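Local coordinates for Lin1840 protein (Listeria innocua serovar 6a, PDB 4ZOC), which probably hydrolyses terminal, non-reducing beta-D-glucosyl residues to release beta-D-glucose, as a family 3 glycoside hydrolase linked to beta-1,2-glucan metabolism, at residues 373-385 against 515-527. The protein carries 2 engineered substitutions. Numbering follows the deposited sequence.
Sequences ESAVLLENKSRLL and LAESSDALLELWF
Leu-378 and Glu-379 both turn their backbone N-H groups to Leu-522 O, the mark of a classic beta bulge where strand 376-380 runs antiparallel to strand 521-524. The former is an outermost strand of the six-stranded mixed sheet in the glycoside hydrolase family 3 C-terminal domain; the latter passes the sheet on to strand 500-505. The two donors share the oxygen unequally: Leu-378 N, at 2.8 Å from Leu-522 O, lies nearly in line with the carbonyl, whereas Glu-379 N sits in its plane on a lone pair. From the bulge itself, Leu-378 CD1 packs on Leu-522 CD2 and on Glu-524 CB, both 3.9 Å away. On the opposite face from Leu-522 and Glu-524, the side chains of Leu-377 and Leu-523 cross at about a right angle, CD1 to CD1 at 4.1 Å, and helix 532-541 packs on Leu-523.

Beyond Asn-380, Lys-381 reaches back over segment 515-527. Its CB and CG run over Asp-520 O, which also accepts Lys-381 N; CD passes the same oxygen at 4.1 Å, and a bend at chi3 (-129°) turns CE toward Ser-519 O. NZ then bonds two carbonyls, Ala-516 O at 2.9 Å and, almost straight along its carbonyl, Ser-519 O at 2.8 Å. Nearby, Asn-380 ties down the following turn with both polar atoms of its amide: OD1 accepts Leu-385 N, and ND2 donates to Leu-385 O, which lies 6° out of the amide plane of Asn-380.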
ATOM      1  N   GLU A 373     -31.183   0.135  10.280  1.00 11.43           N
ATOM      2  CA  GLU A 373     -30.654   1.249   9.411  1.00 12.58           C
ATOM      3  C   GLU A 373     -29.312   0.937   8.738  1.00 10.23           C
ATOM      4  O   GLU A 373     -29.007   1.484   7.680  1.00  9.31           O
ATOM      5  CB  GLU A 373     -30.423   2.560  10.211  1.00 12.48           C
ATOM      6  CG  GLU A 373     -31.710   3.172  10.751  1.00 14.36           C
ATOM      7  CD  GLU A 373     -32.545   3.807   9.683  1.00 19.58           C
ATOM      8  OE1 GLU A 373     -31.976   4.353   8.709  1.00 18.44           O
ATOM      9  OE2 GLU A 373     -33.775   3.706   9.810  1.00 23.75           O
ATOM     10  N   SER A 374     -28.551   0.053   9.340  1.00  9.22           N
ATOM     11  CA  SER A 374     -27.124  -0.174   9.061  1.00  9.02           C
ATOM     12  C   SER A 374     -26.824  -1.411   8.189  1.00  8.74           C
ATOM     13  O   SER A 374     -25.783  -1.488   7.530  1.00 10.85           O
ATOM     14  CB  SER A 374     -26.402  -0.373  10.378  1.00  8.97           C
ATOM     15  OG  SER A 374     -26.454   0.791  11.145  1.00  9.82           O
ATOM     16  N   ALA A 375     -27.736  -2.354   8.174  1.00  8.49           N
ATOM     17  CA  ALA A 375     -27.571  -3.564   7.335  1.00  7.69           C
ATOM     18  C   ALA A 375     -27.629  -3.166   5.858  1.00  7.74           C
ATOM     19  O   ALA A 375     -28.327  -2.178   5.493  1.00  7.19           O
ATOM     20  CB  ALA A 375     -28.625  -4.583   7.628  1.00  7.04           C
ATOM     21  N   VAL A 376     -26.985  -3.965   5.006  1.00  7.86           N
ATOM     22  CA  VAL A 376     -26.890  -3.628   3.572  1.00  7.55           C
ATOM     23  C   VAL A 376     -27.312  -4.825   2.768  1.00  7.98           C
ATOM     24  O   VAL A 376     -26.770  -5.910   2.867  1.00  6.95           O
ATOM     25  CB  VAL A 376     -25.495  -3.197   3.106  1.00  7.85           C
ATOM     26  CG1 VAL A 376     -25.541  -2.798   1.632  1.00  9.61           C
ATOM     27  CG2 VAL A 376     -24.954  -2.091   3.982  1.00  8.06           C
ATOM     28  N   LEU A 377     -28.394  -4.625   2.048  1.00  9.68           N
ATOM     29  CA  LEU A 377     -28.873  -5.661   1.147  1.00  9.47           C
ATOM     30  C   LEU A 377     -28.053  -5.637  -0.084  1.00  8.44           C
ATOM     31  O   LEU A 377     -28.064  -4.650  -0.825  1.00  9.26           O
ATOM     32  CB  LEU A 377     -30.372  -5.453   0.820  1.00  7.74           C
ATOM     33  CG  LEU A 377     -30.999  -6.598  -0.042  1.00  7.05           C
ATOM     34  CD1 LEU A 377     -31.023  -7.983   0.619  1.00  6.71           C
ATOM     35  CD2 LEU A 377     -32.415  -6.201  -0.490  1.00  7.21           C
ATOM     36  N   LEU A 378     -27.331  -6.706  -0.336  1.00  8.23           N
ATOM     37  CA  LEU A 378     -26.328  -6.710  -1.455  1.00  7.95           C
ATOM     38  C   LEU A 378     -26.820  -7.430  -2.712  1.00  9.12           C
ATOM     39  O   LEU A 378     -26.450  -7.062  -3.875  1.00  9.41           O
ATOM     40  CB  LEU A 378     -25.048  -7.367  -0.960  1.00  8.55           C
ATOM     41  CG  LEU A 378     -24.256  -6.609   0.111  1.00  7.80           C
ATOM     42  CD1 LEU A 378     -23.085  -7.435   0.525  1.00  8.97           C
ATOM     43  CD2 LEU A 378     -23.878  -5.254  -0.446  1.00  8.87           C
ATOM     44  N   GLU A 379     -27.648  -8.442  -2.512  1.00  8.56           N
ATOM     45  CA  GLU A 379     -28.318  -9.219  -3.625  1.00  7.70           C
ATOM     46  C   GLU A 379     -29.734  -9.587  -3.211  1.00  8.42           C
ATOM     47  O   GLU A 379     -29.990  -9.876  -2.031  1.00  8.67           O
ATOM     48  CB  GLU A 379     -27.597 -10.543  -4.019  1.00  8.44           C
ATOM     49  CG  GLU A 379     -26.144 -10.387  -4.478  1.00 11.49           C
ATOM     50  CD  GLU A 379     -25.965  -9.673  -5.809  1.00 12.09           C
ATOM     51  OE1 GLU A 379     -26.968  -9.532  -6.584  1.00 13.02           O
ATOM     52  OE2 GLU A 379     -24.787  -9.288  -6.042  1.00 11.52           O
ATOM     53  N   ASN A 380     -30.634  -9.606  -4.181  1.00  9.20           N
ATOM     54  CA  ASN A 380     -32.008 -10.126  -3.961  1.00  8.42           C
ATOM     55  C   ASN A 380     -32.556 -10.408  -5.318  1.00 12.91           C
ATOM     56  O   ASN A 380     -33.248  -9.582  -5.930  1.00 16.71           O
ATOM     57  CB  ASN A 380     -32.851  -9.105  -3.254  1.00  9.24           C
ATOM     58  CG  ASN A 380     -34.207  -9.650  -2.811  1.00  8.70           C
ATOM     59  OD1 ASN A 380     -34.400 -10.845  -2.698  1.00  9.83           O
ATOM     60  ND2 ASN A 380     -35.129  -8.755  -2.575  1.00  8.86           N
ATOM     61  N   LYS A 381     -32.167 -11.566  -5.781  1.00 15.51           N
ATOM     62  CA  LYS A 381     -32.541 -12.098  -7.123  1.00 17.58           C
ATOM     63  C   LYS A 381     -33.976 -12.635  -7.069  1.00 19.58           C
ATOM     64  O   LYS A 381     -34.355 -13.365  -6.160  1.00 23.63           O
ATOM     65  CB  LYS A 381     -31.520 -13.142  -7.516  1.00 19.33           C
ATOM     66  CG  LYS A 381     -30.096 -12.531  -7.586  1.00 18.57           C
ATOM     67  CD  LYS A 381     -29.041 -13.530  -8.081  1.00 25.23           C
ATOM     68  CE  LYS A 381     -27.822 -13.606  -7.153  1.00 25.30           C
ATOM     69  NZ  LYS A 381     -27.033 -14.840  -7.469  1.00 21.15           N
ATOM     70  N   SER A 382     -34.801 -12.231  -8.005  1.00 20.65           N
ATOM     71  CA  SER A 382     -36.152 -12.815  -8.095  1.00 27.92           C
ATOM     72  C   SER A 382     -37.100 -12.499  -6.937  1.00 23.92           C
ATOM     73  O   SER A 382     -38.082 -13.190  -6.742  1.00 19.09           O
ATOM     74  CB  SER A 382     -36.046 -14.348  -8.253  1.00 37.92           C
ATOM     75  OG  SER A 382     -35.409 -14.635  -9.475  1.00 47.92           O
ATOM     76  N   ARG A 383     -36.836 -11.417  -6.214  1.00 25.28           N
ATOM     77  CA  ARG A 383     -37.696 -10.973  -5.130  1.00 26.54           C
ATOM     78  C   ARG A 383     -37.898 -12.070  -4.112  1.00 19.72           C
ATOM     79  O   ARG A 383     -39.000 -12.218  -3.556  1.00 22.05           O
ATOM     80  CB  ARG A 383     -39.030 -10.412  -5.685  1.00 37.56           C
ATOM     81  CG  ARG A 383     -38.871  -9.078  -6.422  1.00 39.39           C
ATOM     82  CD  ARG A 383     -40.201  -8.394  -6.697  1.00 55.40           C
ATOM     83  NE  ARG A 383     -40.001  -6.958  -6.956  1.00 68.69           N
ATOM     84  CZ  ARG A 383     -39.497  -6.453  -8.082  1.00 68.24           C
ATOM     85  NH1 ARG A 383     -39.138  -7.243  -9.094  1.00 70.78           N
ATOM     86  NH2 ARG A 383     -39.356  -5.150  -8.201  1.00 65.69           N
ATOM     87  N   LEU A 384     -36.842 -12.864  -3.883  1.00 16.06           N
ATOM     88  CA  LEU A 384     -36.849 -13.822  -2.756  1.00 14.84           C
ATOM     89  C   LEU A 384     -37.231 -13.140  -1.398  1.00 13.56           C
ATOM     90  O   LEU A 384     -38.149 -13.557  -0.672  1.00 13.32           O
ATOM     91  CB  LEU A 384     -35.491 -14.530  -2.580  1.00 12.48           C
ATOM     92  CG  LEU A 384     -35.412 -15.540  -1.395  1.00 12.02           C
ATOM     93  CD1 LEU A 384     -36.497 -16.583  -1.459  1.00 14.44           C
ATOM     94  CD2 LEU A 384     -34.097 -16.285  -1.333  1.00 13.44           C
ATOM     95  N   LEU A 385     -36.533 -12.082  -1.079  1.00 12.20           N
ATOM     96  CA  LEU A 385     -36.907 -11.214   0.035  1.00 10.24           C
ATOM     97  C   LEU A 385     -37.862 -10.113  -0.335  1.00 10.86           C
ATOM     98  O   LEU A 385     -37.738  -9.519  -1.424  1.00 12.47           O
ATOM     99  CB  LEU A 385     -35.633 -10.529   0.643  1.00  9.65           C
ATOM    100  CG  LEU A 385     -34.574 -11.555   1.055  1.00  9.80           C
ATOM    101  CD1 LEU A 385     -33.395 -10.777   1.630  1.00 10.65           C
ATOM    102  CD2 LEU A 385     -35.132 -12.528   2.049  1.00 14.21           C
ATOM    103  N   LEU A 515     -20.080 -16.082  -2.538  1.00  9.15           N
ATOM    104  CA  LEU A 515     -21.331 -16.167  -1.808  1.00  8.58           C
ATOM    105  C   LEU A 515     -22.472 -15.624  -2.626  1.00  9.12           C
ATOM    106  O   LEU A 515     -23.509 -16.232  -2.693  1.00 13.08           O
ATOM    107  CB  LEU A 515     -21.195 -15.430  -0.469  1.00  8.17           C
ATOM    108  CG  LEU A 515     -20.056 -15.936   0.413  1.00  9.92           C
ATOM    109  CD1 LEU A 515     -19.950 -15.123   1.682  1.00 10.62           C
ATOM    110  CD2 LEU A 515     -20.090 -17.403   0.764  1.00 10.25           C
ATOM    111  N   ALA A 516     -22.256 -14.466  -3.254  1.00  9.41           N
ATOM    112  CA  ALA A 516     -23.282 -13.852  -4.082  1.00 11.07           C
ATOM    113  C   ALA A 516     -23.678 -14.795  -5.202  1.00 12.52           C
ATOM    114  O   ALA A 516     -24.861 -14.893  -5.563  1.00 18.65           O
ATOM    115  CB  ALA A 516     -22.782 -12.565  -4.684  1.00 10.50           C
ATOM    116  N   GLU A 517     -22.685 -15.444  -5.766  1.00 12.59           N
ATOM    117  CA  GLU A 517     -22.965 -16.432  -6.851  1.00 16.55           C
ATOM    118  C   GLU A 517     -23.606 -17.792  -6.405  1.00 17.16           C
ATOM    119  O   GLU A 517     -24.086 -18.552  -7.245  1.00 21.08           O
ATOM    120  CB  GLU A 517     -21.695 -16.649  -7.671  1.00 20.04           C
ATOM    121  CG  GLU A 517     -21.376 -15.372  -8.473  1.00 23.21           C
ATOM    122  CD  GLU A 517     -20.106 -15.405  -9.301  1.00 24.66           C
ATOM    123  OE1 GLU A 517     -19.415 -16.469  -9.303  1.00 26.81           O
ATOM    124  OE2 GLU A 517     -19.811 -14.312  -9.923  1.00 30.19           O
ATOM    125  N   SER A 518     -23.523 -18.143  -5.137  1.00 13.79           N
ATOM    126  CA  SER A 518     -23.996 -19.389  -4.623  1.00 14.54           C
ATOM    127  C   SER A 518     -25.368 -19.205  -3.923  1.00 15.54           C
ATOM    128  O   SER A 518     -25.899 -20.162  -3.318  1.00 18.79           O
ATOM    129  CB  SER A 518     -23.009 -19.878  -3.576  1.00 14.88           C
ATOM    130  OG  SER A 518     -21.846 -20.576  -4.083  1.00 20.14           O
ATOM    131  N   SER A 519     -25.942 -18.008  -3.973  1.00 11.00           N
ATOM    132  CA  SER A 519     -27.199 -17.741  -3.260  1.00 12.16           C
ATOM    133  C   SER A 519     -28.091 -16.828  -4.103  1.00 10.63           C
ATOM    134  O   SER A 519     -27.624 -16.234  -5.081  1.00 11.41           O
ATOM    135  CB  SER A 519     -26.916 -17.082  -1.896  1.00 10.59           C
ATOM    136  OG  SER A 519     -26.242 -15.820  -2.024  1.00 11.12           O
ATOM    137  N   ASP A 520     -29.359 -16.708  -3.714  1.00 10.51           N
ATOM    138  CA  ASP A 520     -30.299 -15.857  -4.361  1.00 11.31           C
ATOM    139  C   ASP A 520     -30.390 -14.489  -3.747  1.00 11.79           C
ATOM    140  O   ASP A 520     -30.764 -13.556  -4.405  1.00 15.49           O
ATOM    141  CB  ASP A 520     -31.691 -16.515  -4.333  1.00 13.21           C
ATOM    142  CG  ASP A 520     -31.676 -17.888  -5.011  1.00 14.97           C
ATOM    143  OD1 ASP A 520     -31.530 -17.904  -6.197  1.00 20.10           O
ATOM    144  OD2 ASP A 520     -31.595 -18.943  -4.409  1.00 15.74           O
ATOM    145  N   ALA A 521     -30.103 -14.385  -2.455  1.00 10.22           N
ATOM    146  CA  ALA A 521     -30.050 -13.139  -1.736  1.00  9.80           C
ATOM    147  C   ALA A 521     -28.932 -13.120  -0.750  1.00  8.61           C
ATOM    148  O   ALA A 521     -28.423 -14.170  -0.271  1.00 10.38           O
ATOM    149  CB  ALA A 521     -31.383 -12.792  -1.005  1.00  8.51           C
ATOM    150  N   LEU A 522     -28.453 -11.921  -0.511  1.00  8.57           N
ATOM    151  CA  LEU A 522     -27.215 -11.697   0.320  1.00  7.24           C
ATOM    152  C   LEU A 522     -27.399 -10.405   1.117  1.00  6.72           C
ATOM    153  O   LEU A 522     -27.605  -9.335   0.561  1.00  7.80           O
ATOM    154  CB  LEU A 522     -25.925 -11.618  -0.530  1.00  7.74           C
ATOM    155  CG  LEU A 522     -24.693 -11.176   0.220  1.00  8.15           C
ATOM    156  CD1 LEU A 522     -24.378 -12.216   1.261  1.00 10.85           C
ATOM    157  CD2 LEU A 522     -23.505 -11.076  -0.765  1.00  8.44           C
ATOM    158  N   LEU A 523     -27.486 -10.581   2.432  1.00  5.66           N
ATOM    159  CA  LEU A 523     -27.772  -9.509   3.398  1.00  6.29           C
ATOM    160  C   LEU A 523     -26.592  -9.370   4.392  1.00  7.65           C
ATOM    161  O   LEU A 523     -26.224 -10.308   5.131  1.00  8.97           O
ATOM    162  CB  LEU A 523     -29.077  -9.812   4.126  1.00  6.91           C
ATOM    163  CG  LEU A 523     -29.576  -8.714   5.153  1.00  6.98           C
ATOM    164  CD1 LEU A 523     -29.800  -7.377   4.478  1.00  7.06           C
ATOM    165  CD2 LEU A 523     -30.782  -9.224   5.954  1.00  8.51           C
ATOM    166  N   GLU A 524     -25.974  -8.201   4.340  1.00  6.35           N
ATOM    167  CA  GLU A 524     -24.836  -7.860   5.162  1.00  6.85           C
ATOM    168  C   GLU A 524     -25.303  -7.209   6.447  1.00  5.96           C
ATOM    169  O   GLU A 524     -25.784  -6.063   6.446  1.00  7.86           O
ATOM    170  CB  GLU A 524     -23.893  -6.956   4.358  1.00  7.79           C
ATOM    171  CG  GLU A 524     -22.770  -6.313   5.210  1.00  8.45           C
ATOM    172  CD  GLU A 524     -21.766  -7.313   5.728  1.00  8.58           C
ATOM    173  OE1 GLU A 524     -22.096  -8.015   6.751  1.00  7.01           O
ATOM    174  OE2 GLU A 524     -20.688  -7.417   5.106  1.00  6.80           O
ATOM    175  N   LEU A 525     -25.250  -7.974   7.517  1.00  5.93           N
ATOM    176  CA  LEU A 525     -25.707  -7.506   8.858  1.00  8.02           C
ATOM    177  C   LEU A 525     -24.597  -6.932   9.672  1.00  7.86           C
ATOM    178  O   LEU A 525     -24.898  -6.355  10.738  1.00  8.77           O
ATOM    179  CB  LEU A 525     -26.311  -8.641   9.691  1.00  8.29           C
ATOM    180  CG  LEU A 525     -27.644  -8.898   9.035  1.00 10.18           C
ATOM    181  CD1 LEU A 525     -27.893 -10.311   8.639  1.00 13.76           C
ATOM    182  CD2 LEU A 525     -28.831  -8.103   9.412  1.00  8.01           C
ATOM    183  N   TRP A 526     -23.339  -7.096   9.217  1.00  6.76           N
ATOM    184  CA  TRP A 526     -22.149  -6.732  10.010  1.00  5.85           C
ATOM    185  C   TRP A 526     -22.276  -7.416  11.408  1.00  6.96           C
ATOM    186  O   TRP A 526     -22.620  -8.599  11.508  1.00  8.52           O
ATOM    187  CB  TRP A 526     -22.018  -5.235  10.112  1.00  5.37           C
ATOM    188  CG  TRP A 526     -21.874  -4.549   8.768  1.00  5.20           C
ATOM    189  CD1 TRP A 526     -22.775  -3.733   8.148  1.00  6.25           C
ATOM    190  CD2 TRP A 526     -20.688  -4.520   7.964  1.00  6.08           C
ATOM    191  NE1 TRP A 526     -22.218  -3.225   6.965  1.00  6.69           N
ATOM    192  CE2 TRP A 526     -20.932  -3.665   6.857  1.00  6.48           C
ATOM    193  CE3 TRP A 526     -19.417  -5.097   8.092  1.00  7.33           C
ATOM    194  CZ2 TRP A 526     -19.947  -3.445   5.829  1.00  6.06           C
ATOM    195  CZ3 TRP A 526     -18.442  -4.826   7.100  1.00  7.44           C
ATOM    196  CH2 TRP A 526     -18.729  -4.007   5.995  1.00  6.86           C
ATOM    197  N   PHE A 527     -21.990  -6.720  12.487  1.00  7.51           N
ATOM    198  CA  PHE A 527     -22.437  -7.208  13.807  1.00  7.28           C
ATOM    199  C   PHE A 527     -23.414  -6.178  14.360  1.00  7.61           C
ATOM    200  O   PHE A 527     -23.058  -5.061  14.646  1.00  8.24           O
ATOM    201  CB  PHE A 527     -21.248  -7.421  14.722  1.00  7.35           C
ATOM    202  CG  PHE A 527     -20.348  -8.538  14.304  1.00  6.51           C
ATOM    203  CD1 PHE A 527     -20.827  -9.836  14.112  1.00  6.30           C
ATOM    204  CD2 PHE A 527     -18.977  -8.294  14.069  1.00  5.61           C
ATOM    205  CE1 PHE A 527     -19.959 -10.885  13.858  1.00  5.93           C
ATOM    206  CE2 PHE A 527     -18.149  -9.312  13.791  1.00  6.24           C
ATOM    207  CZ  PHE A 527     -18.619 -10.613  13.678  1.00  5.94           C
TER